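Local coordinates for protein Baccell_00875 (Bacteroides cellulosilyticus DSM 14838, PDB 5NOK) that is of uncharacterised function but probably takes part in breaking down complex polysaccharides, perhaps as a polysaccharide lyase, at residues L587-I592 / E639-N644; F27-R32 / W237-H242. One frame throughout, in Å; residues are numbered along the deposited sequence.

Interaction 1 lies deep in the molecule, its centre about 8 Å from that of the chain, and joins a loop to a helix in the helical C-terminal part. Interaction 2, about 26 Å out, lays an N-terminal strand against a strand of the large antiparallel sheet. Both are largely buried, yet their chemistry differs: side-chain amides and a carboxylate bond directly in interaction 1, whereas interaction 2 rests on small apolar groups and one bridging water. They share no element and do not touch, their nearest atoms lying about 12 Å apart. The sheet links them indirectly: L587 and I592 touch strand 163-168 at its edge, and strand 232-242 runs through its middle.

Interaction 1 (L587-I592 / E639-N644); sequences LNEVAI and ENVVRN
N640 reaches from helix 633-644 into the turn 587-590, where its amide lies nearly coplanar with the carboxylate of E589 (planes 21° apart). N640 ND2 donates to E589 OE1 over 3.0 Å, on the anti lone pair. With CG anti to the backbone N (chi1 -180°), the N640 side chain extends off the helix and crosses that of N588 at about a right angle. The side-chain oxygen of N640 faces back to its own helix: R643 NH2 gives a 3.1 Å bond to N640 OD1, in the carbonyl plane. An asparagine suits this place because one amide can serve an acid and a guanidinium together. A leucine here would probably leave E589 OE1 and R643 NH2 without these mates. One helical turn on, N644 ND2 donates over 2.7 Å to N588 O, which lies almost in the amide plane of N644, although the bond is bent (136° at the hydrogen). V641 supplies the apolar part, CG2 on E589 CB at 3.8 Å, and Y622 touches both residues. E589 takes left-handed backbone angles in the type II turn, and its OE2 salt-bridges R637. Held through both oxygens, the partly exposed carboxylate is probably kept ionised by that arginine.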
ATOM      1  N   LEU A 587      -4.229   5.409   2.452  1.00 23.23           N
ATOM      2  CA  LEU A 587      -4.798   4.124   2.072  1.00 23.53           C
ATOM      3  C   LEU A 587      -5.723   4.131   0.863  1.00 22.10           C
ATOM      4  O   LEU A 587      -5.931   3.103   0.251  1.00 20.73           O
ATOM      5  CB  LEU A 587      -5.599   3.573   3.261  1.00 23.29           C
ATOM      6  CG  LEU A 587      -4.930   3.542   4.632  1.00 24.00           C
ATOM      7  CD1 LEU A 587      -5.934   3.062   5.685  1.00 24.21           C
ATOM      8  CD2 LEU A 587      -3.733   2.618   4.623  1.00 24.11           C
ATOM      9  N   ASN A 588      -6.333   5.261   0.559  1.00 23.88           N
ATOM     10  CA  ASN A 588      -7.420   5.277  -0.410  1.00 23.65           C
ATOM     11  C   ASN A 588      -6.895   4.987  -1.835  1.00 25.30           C
ATOM     12  O   ASN A 588      -6.145   5.799  -2.403  1.00 23.78           O
ATOM     13  CB  ASN A 588      -8.130   6.614  -0.365  1.00 23.25           C
ATOM     14  CG  ASN A 588      -9.478   6.565  -1.063  1.00 24.28           C
ATOM     15  OD1 ASN A 588     -10.494   6.186  -0.456  1.00 25.09           O
ATOM     16  ND2 ASN A 588      -9.496   6.938  -2.317  1.00 21.78           N
ATOM     17  N   GLU A 589      -7.276   3.818  -2.367  1.00 25.78           N
ATOM     18  CA  GLU A 589      -6.781   3.271  -3.646  1.00 27.75           C
ATOM     19  C   GLU A 589      -5.252   3.133  -3.670  1.00 28.43           C
ATOM     20  O   GLU A 589      -4.639   3.295  -4.722  1.00 27.34           O
ATOM     21  CB  GLU A 589      -7.240   4.102  -4.850  1.00 30.35           C
ATOM     22  CG  GLU A 589      -8.745   4.291  -4.993  1.00 34.44           C
ATOM     23  CD  GLU A 589      -9.169   4.576  -6.437  1.00 37.34           C
ATOM     24  OE1 GLU A 589      -9.353   5.778  -6.798  1.00 35.36           O
ATOM     25  OE2 GLU A 589      -9.311   3.578  -7.200  1.00 41.09           O
ATOM     26  N   VAL A 590      -4.655   2.815  -2.517  1.00 27.03           N
ATOM     27  CA  VAL A 590      -3.214   2.657  -2.392  1.00 27.32           C
ATOM     28  C   VAL A 590      -2.917   1.190  -2.180  1.00 26.47           C
ATOM     29  O   VAL A 590      -3.276   0.649  -1.153  1.00 27.23           O
ATOM     30  CB  VAL A 590      -2.674   3.495  -1.202  1.00 26.52           C
ATOM     31  CG1 VAL A 590      -1.201   3.261  -1.004  1.00 26.01           C
ATOM     32  CG2 VAL A 590      -2.915   4.978  -1.445  1.00 26.74           C
ATOM     33  N   ALA A 591      -2.218   0.553  -3.115  1.00 25.76           N
ATOM     34  CA  ALA A 591      -1.942  -0.877  -2.994  1.00 24.94           C
ATOM     35  C   ALA A 591      -1.181  -1.251  -1.713  1.00 25.95           C
ATOM     36  O   ALA A 591      -0.316  -0.525  -1.267  1.00 24.72           O
ATOM     37  CB  ALA A 591      -1.187  -1.388  -4.204  1.00 25.06           C
ATOM     38  N   ILE A 592      -1.551  -2.404  -1.162  1.00 24.66           N
ATOM     39  CA  ILE A 592      -0.898  -3.020  -0.082  1.00 27.57           C
ATOM     40  C   ILE A 592       0.499  -3.377  -0.537  1.00 30.38           C
ATOM     41  O   ILE A 592       0.667  -4.142  -1.478  1.00 30.48           O
ATOM     42  CB  ILE A 592      -1.637  -4.313   0.345  1.00 28.23           C
ATOM     43  CG1 ILE A 592      -3.008  -3.969   0.985  1.00 28.32           C
ATOM     44  CG2 ILE A 592      -0.791  -5.099   1.350  1.00 27.50           C
ATOM     45  CD1 ILE A 592      -3.918  -5.160   1.115  1.00 28.72           C
ATOM     46  N   GLU A 639      -6.173   9.751 -10.970  1.00 30.32           N
ATOM     47  CA  GLU A 639      -5.830  10.994 -10.325  1.00 33.77           C
ATOM     48  C   GLU A 639      -5.829  10.866  -8.797  1.00 34.09           C
ATOM     49  O   GLU A 639      -4.998  11.476  -8.112  1.00 32.63           O
ATOM     50  CB  GLU A 639      -6.786  12.108 -10.782  1.00 36.96           C
ATOM     51  CG  GLU A 639      -6.605  12.470 -12.261  1.00 41.62           C
ATOM     52  CD  GLU A 639      -7.716  13.324 -12.879  1.00 45.63           C
ATOM     53  OE1 GLU A 639      -8.538  13.895 -12.129  1.00 49.77           O
ATOM     54  OE2 GLU A 639      -7.742  13.443 -14.138  1.00 48.06           O
ATOM     55  N   ASN A 640      -6.754  10.079  -8.265  1.00 31.91           N
ATOM     56  CA  ASN A 640      -6.833   9.856  -6.830  1.00 32.19           C
ATOM     57  C   ASN A 640      -5.588   9.120  -6.298  1.00 29.72           C
ATOM     58  O   ASN A 640      -4.983   9.571  -5.328  1.00 29.03           O
ATOM     59  CB  ASN A 640      -8.124   9.111  -6.480  1.00 33.94           C
ATOM     60  CG  ASN A 640      -8.259   8.863  -5.008  1.00 33.81           C
ATOM     61  OD1 ASN A 640      -8.249   9.801  -4.220  1.00 34.75           O
ATOM     62  ND2 ASN A 640      -8.367   7.594  -4.625  1.00 30.92           N
ATOM     63  N   VAL A 641      -5.204   8.040  -6.963  1.00 27.28           N
ATOM     64  CA  VAL A 641      -4.032   7.247  -6.595  1.00 28.61           C
ATOM     65  C   VAL A 641      -2.760   8.066  -6.515  1.00 30.06           C
ATOM     66  O   VAL A 641      -2.032   7.986  -5.521  1.00 30.50           O
ATOM     67  CB  VAL A 641      -3.754   6.125  -7.609  1.00 28.61           C
ATOM     68  CG1 VAL A 641      -2.497   5.347  -7.232  1.00 27.85           C
ATOM     69  CG2 VAL A 641      -4.958   5.189  -7.710  1.00 30.41           C
ATOM     70  N   VAL A 642      -2.478   8.816  -7.578  1.00 29.00           N
ATOM     71  CA  VAL A 642      -1.257   9.596  -7.640  1.00 29.04           C
ATOM     72  C   VAL A 642      -1.295  10.792  -6.709  1.00 29.98           C
ATOM     73  O   VAL A 642      -0.264  11.190  -6.168  1.00 31.12           O
ATOM     74  CB  VAL A 642      -0.873  10.042  -9.077  1.00 29.56           C
ATOM     75  CG1 VAL A 642      -0.600   8.828  -9.954  1.00 30.90           C
ATOM     76  CG2 VAL A 642      -1.910  10.959  -9.702  1.00 30.70           C
ATOM     77  N   ARG A 643      -2.471  11.365  -6.519  1.00 27.86           N
ATOM     78  CA  ARG A 643      -2.628  12.457  -5.588  1.00 30.26           C
ATOM     79  C   ARG A 643      -2.261  12.042  -4.150  1.00 28.56           C
ATOM     80  O   ARG A 643      -1.647  12.802  -3.416  1.00 27.64           O
ATOM     81  CB  ARG A 643      -4.071  12.968  -5.661  1.00 34.42           C
ATOM     82  CG  ARG A 643      -4.424  13.966  -4.604  1.00 35.61           C
ATOM     83  CD  ARG A 643      -5.581  14.867  -4.981  1.00 38.98           C
ATOM     84  NE  ARG A 643      -6.633  14.246  -5.781  1.00 42.62           N
ATOM     85  CZ  ARG A 643      -7.465  13.301  -5.371  1.00 46.20           C
ATOM     86  NH1 ARG A 643      -8.387  12.864  -6.226  1.00 43.50           N
ATOM     87  NH2 ARG A 643      -7.381  12.762  -4.123  1.00 54.57           N
ATOM     88  N   ASN A 644      -2.624  10.824  -3.783  1.00 27.54           N
ATOM     89  CA  ASN A 644      -2.446  10.329  -2.437  1.00 26.74           C
ATOM     90  C   ASN A 644      -0.957  10.078  -2.162  1.00 28.29           C
ATOM     91  O   ASN A 644      -0.510  10.181  -1.010  1.00 28.27           O
ATOM     92  CB  ASN A 644      -3.329   9.094  -2.211  1.00 25.20           C
ATOM     93  CG  ASN A 644      -4.831   9.447  -2.116  1.00 24.90           C
ATOM     94  OD1 ASN A 644      -5.194  10.595  -1.938  1.00 24.24           O
ATOM     95  ND2 ASN A 644      -5.699   8.453  -2.260  1.00 24.53           N
TER

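Interaction 2 (F27-R32 / W237-H242); sequences FPVEMR and WHVFAH
V239 meets V29 through its backbone more than its side chain: V29 CG2 sits 3.6 Å from V239 O, while V29 CG2 and V239 CG1 are a looser 4.5 Å apart. The same methyl lies over the next residue, 4.0 Å from F240 CA. It gets there because V29 holds CG2 anti to its carbonyl carbon and CG1 anti to the backbone N (chi1 169°). A beta-branched valine suits this place, since one methyl can cover the other strand's main chain. F240 points its CB away from the 27-32 segment, leaving its CA to meet the V29 methyl. A241 comes next and points toward F27, its CB 3.8 Å from F27 CB and 3.4 Å from F27 O; the small methyl allows the chains this close. Beside it a water donates to F27 O at 2.6 Å and accepts from A241 N at 3.1 Å, bridging the two backbones. Segments 29-32 and 237-242 make no direct hydrogen bond, consistent with N-to-C directions 121° apart and axes no closer than 8.1 Å. Strand 29-33 pairs with strand 40-45, whose L45 touches both V29 and A241, while strand 232-242 runs between 122-131 and 187-194 and F240 packs on helix 245-254.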
ATOM      1  N   PHE A  27     -23.019 -18.013   2.179  1.00 35.13           N
ATOM      2  CA  PHE A  27     -21.850 -18.775   2.692  1.00 33.57           C
ATOM      3  C   PHE A  27     -21.682 -18.594   4.202  1.00 34.01           C
ATOM      4  O   PHE A  27     -20.963 -17.694   4.657  1.00 35.82           O
ATOM      5  CB  PHE A  27     -20.552 -18.364   2.005  1.00 30.81           C
ATOM      6  CG  PHE A  27     -20.569 -18.468   0.509  1.00 31.41           C
ATOM      7  CD1 PHE A  27     -21.016 -17.402  -0.267  1.00 35.87           C
ATOM      8  CD2 PHE A  27     -20.063 -19.572  -0.132  1.00 32.18           C
ATOM      9  CE1 PHE A  27     -21.009 -17.459  -1.658  1.00 33.91           C
ATOM     10  CE2 PHE A  27     -20.043 -19.638  -1.523  1.00 34.61           C
ATOM     11  CZ  PHE A  27     -20.530 -18.582  -2.286  1.00 33.60           C
ATOM     12  N   PRO A  28     -22.333 -19.454   4.996  1.00 32.66           N
ATOM     13  CA  PRO A  28     -22.169 -19.388   6.440  1.00 31.80           C
ATOM     14  C   PRO A  28     -20.710 -19.574   6.915  1.00 33.11           C
ATOM     15  O   PRO A  28     -19.965 -20.410   6.371  1.00 28.11           O
ATOM     16  CB  PRO A  28     -23.040 -20.535   6.964  1.00 32.68           C
ATOM     17  CG  PRO A  28     -23.932 -20.926   5.840  1.00 32.15           C
ATOM     18  CD  PRO A  28     -23.283 -20.494   4.571  1.00 31.92           C
ATOM     19  N   VAL A  29     -20.328 -18.796   7.930  1.00 31.72           N
ATOM     20  CA  VAL A  29     -19.000 -18.880   8.518  1.00 31.64           C
ATOM     21  C   VAL A  29     -18.947 -20.158   9.330  1.00 33.08           C
ATOM     22  O   VAL A  29     -19.833 -20.418  10.117  1.00 37.19           O
ATOM     23  CB  VAL A  29     -18.682 -17.650   9.410  1.00 29.32           C
ATOM     24  CG1 VAL A  29     -17.422 -17.875  10.237  1.00 30.54           C
ATOM     25  CG2 VAL A  29     -18.543 -16.401   8.558  1.00 28.97           C
ATOM     26  N   GLU A  30     -17.890 -20.940   9.139  1.00 36.33           N
ATOM     27  CA  GLU A  30     -17.585 -22.096   9.991  1.00 37.20           C
ATOM     28  C   GLU A  30     -16.213 -21.983  10.610  1.00 34.87           C
ATOM     29  O   GLU A  30     -15.344 -21.263  10.119  1.00 34.91           O
ATOM     30  CB  GLU A  30     -17.640 -23.372   9.159  1.00 44.01           C
ATOM     31  CG  GLU A  30     -19.052 -23.714   8.703  1.00 49.23           C
ATOM     32  CD  GLU A  30     -19.130 -25.055   8.003  1.00 54.20           C
ATOM     33  OE1 GLU A  30     -18.187 -25.376   7.239  1.00 56.34           O
ATOM     34  OE2 GLU A  30     -20.133 -25.778   8.225  1.00 60.46           O
HETATM   35  N   MSE A  31     -16.002 -22.711  11.688  1.00 36.72           N
HETATM   36  CA  MSE A  31     -14.726 -22.657  12.366  1.00 42.18           C
HETATM   37  C   MSE A  31     -14.384 -23.886  13.131  1.00 41.60           C
HETATM   38  O   MSE A  31     -15.253 -24.686  13.462  1.00 40.83           O
HETATM   39  CB  MSE A  31     -14.720 -21.499  13.357  1.00 45.86           C
HETATM   40  CG  MSE A  31     -15.673 -21.788  14.515  1.00 51.70           C
HETATM   41 SE   MSE A  31     -16.459 -20.126  15.188  1.00 55.58          SE
HETATM   42  CE  MSE A  31     -17.599 -19.944  13.591  1.00 55.93           C
ATOM     43  N   ARG A  32     -13.091 -24.024  13.417  1.00 40.60           N
ATOM     44  CA  ARG A  32     -12.590 -25.015  14.352  1.00 40.09           C
ATOM     45  C   ARG A  32     -11.973 -24.227  15.511  1.00 37.40           C
ATOM     46  O   ARG A  32     -11.208 -23.295  15.299  1.00 40.76           O
ATOM     47  CB  ARG A  32     -11.575 -25.945  13.669  1.00 40.72           C
ATOM     48  N   TRP A 237     -17.530  -7.756  17.368  1.00 22.04           N
ATOM     49  CA  TRP A 237     -17.535  -7.682  15.909  1.00 22.44           C
ATOM     50  C   TRP A 237     -18.292  -8.790  15.276  1.00 22.58           C
ATOM     51  O   TRP A 237     -18.524  -9.823  15.920  1.00 23.14           O
ATOM     52  CB  TRP A 237     -16.122  -7.590  15.346  1.00 23.62           C
ATOM     53  CG  TRP A 237     -15.146  -8.644  15.741  1.00 23.26           C
ATOM     54  CD1 TRP A 237     -15.322 -10.010  15.708  1.00 24.56           C
ATOM     55  CD2 TRP A 237     -13.795  -8.425  16.134  1.00 24.45           C
ATOM     56  NE1 TRP A 237     -14.155 -10.643  16.074  1.00 24.86           N
ATOM     57  CE2 TRP A 237     -13.206  -9.697  16.350  1.00 24.63           C
ATOM     58  CE3 TRP A 237     -13.009  -7.272  16.329  1.00 23.97           C
ATOM     59  CZ2 TRP A 237     -11.865  -9.848  16.748  1.00 25.39           C
ATOM     60  CZ3 TRP A 237     -11.672  -7.431  16.742  1.00 24.72           C
ATOM     61  CH2 TRP A 237     -11.122  -8.706  16.950  1.00 23.94           C
ATOM     62  N   HIS A 238     -18.704  -8.545  14.025  1.00 22.51           N
ATOM     63  CA  HIS A 238     -19.322  -9.548  13.160  1.00 23.05           C
ATOM     64  C   HIS A 238     -18.362  -9.884  12.025  1.00 22.62           C
ATOM     65  O   HIS A 238     -17.767  -8.970  11.399  1.00 21.41           O
ATOM     66  CB  HIS A 238     -20.593  -9.025  12.489  1.00 24.80           C
ATOM     67  CG  HIS A 238     -21.781  -8.892  13.390  1.00 27.36           C
ATOM     68  ND1 HIS A 238     -21.707  -8.364  14.667  1.00 29.26           N
ATOM     69  CD2 HIS A 238     -23.098  -9.104  13.146  1.00 27.39           C
ATOM     70  CE1 HIS A 238     -22.926  -8.298  15.184  1.00 28.11           C
ATOM     71  NE2 HIS A 238     -23.785  -8.740  14.280  1.00 27.65           N
ATOM     72  N   VAL A 239     -18.226 -11.185  11.773  1.00 22.67           N
ATOM     73  CA  VAL A 239     -17.422 -11.745  10.672  1.00 23.78           C
ATOM     74  C   VAL A 239     -18.365 -12.493   9.716  1.00 24.39           C
ATOM     75  O   VAL A 239     -19.244 -13.228  10.163  1.00 24.13           O
ATOM     76  CB  VAL A 239     -16.344 -12.702  11.193  1.00 23.49           C
ATOM     77  CG1 VAL A 239     -15.595 -13.344  10.040  1.00 24.17           C
ATOM     78  CG2 VAL A 239     -15.384 -11.967  12.121  1.00 23.23           C
ATOM     79  N   PHE A 240     -18.200 -12.274   8.406  1.00 23.88           N
ATOM     80  CA  PHE A 240     -19.221 -12.673   7.439  1.00 24.02           C
ATOM     81  C   PHE A 240     -18.668 -12.701   6.033  1.00 23.37           C
ATOM     82  O   PHE A 240     -17.737 -11.983   5.717  1.00 22.08           O
ATOM     83  CB  PHE A 240     -20.412 -11.708   7.495  1.00 22.68           C
ATOM     84  CG  PHE A 240     -20.025 -10.273   7.244  1.00 22.56           C
ATOM     85  CD1 PHE A 240     -19.971  -9.768   5.959  1.00 23.13           C
ATOM     86  CD2 PHE A 240     -19.662  -9.435   8.297  1.00 23.52           C
ATOM     87  CE1 PHE A 240     -19.585  -8.454   5.723  1.00 22.80           C
ATOM     88  CE2 PHE A 240     -19.300  -8.107   8.066  1.00 21.47           C
ATOM     89  CZ  PHE A 240     -19.243  -7.631   6.775  1.00 21.47           C
ATOM     90  N   ALA A 241     -19.276 -13.550   5.216  1.00 24.26           N
ATOM     91  CA  ALA A 241     -18.998 -13.632   3.785  1.00 25.42           C
ATOM     92  C   ALA A 241     -19.626 -12.479   3.052  1.00 25.66           C
ATOM     93  O   ALA A 241     -20.676 -12.016   3.415  1.00 29.64           O
ATOM     94  CB  ALA A 241     -19.553 -14.936   3.216  1.00 25.07           C
ATOM     95  N   HIS A 242     -18.990 -12.031   1.991  1.00 26.89           N
ATOM     96  CA  HIS A 242     -19.590 -11.049   1.119  1.00 25.99           C
ATOM     97  C   HIS A 242     -19.060 -11.230  -0.293  1.00 27.17           C
ATOM     98  O   HIS A 242     -18.155 -12.028  -0.539  1.00 26.46           O
ATOM     99  CB  HIS A 242     -19.362  -9.629   1.641  1.00 24.39           C
ATOM    100  CG  HIS A 242     -17.942  -9.172   1.577  1.00 24.24           C
ATOM    101  ND1 HIS A 242     -17.369  -8.654   0.433  1.00 22.15           N
ATOM    102  CD2 HIS A 242     -16.990  -9.122   2.534  1.00 23.03           C
ATOM    103  CE1 HIS A 242     -16.118  -8.333   0.685  1.00 22.67           C
ATOM    104  NE2 HIS A 242     -15.869  -8.591   1.960  1.00 22.97           N
TER
HETATM  105  O   HOH W   1     -21.308 -15.603   6.206  1.00 25.62           O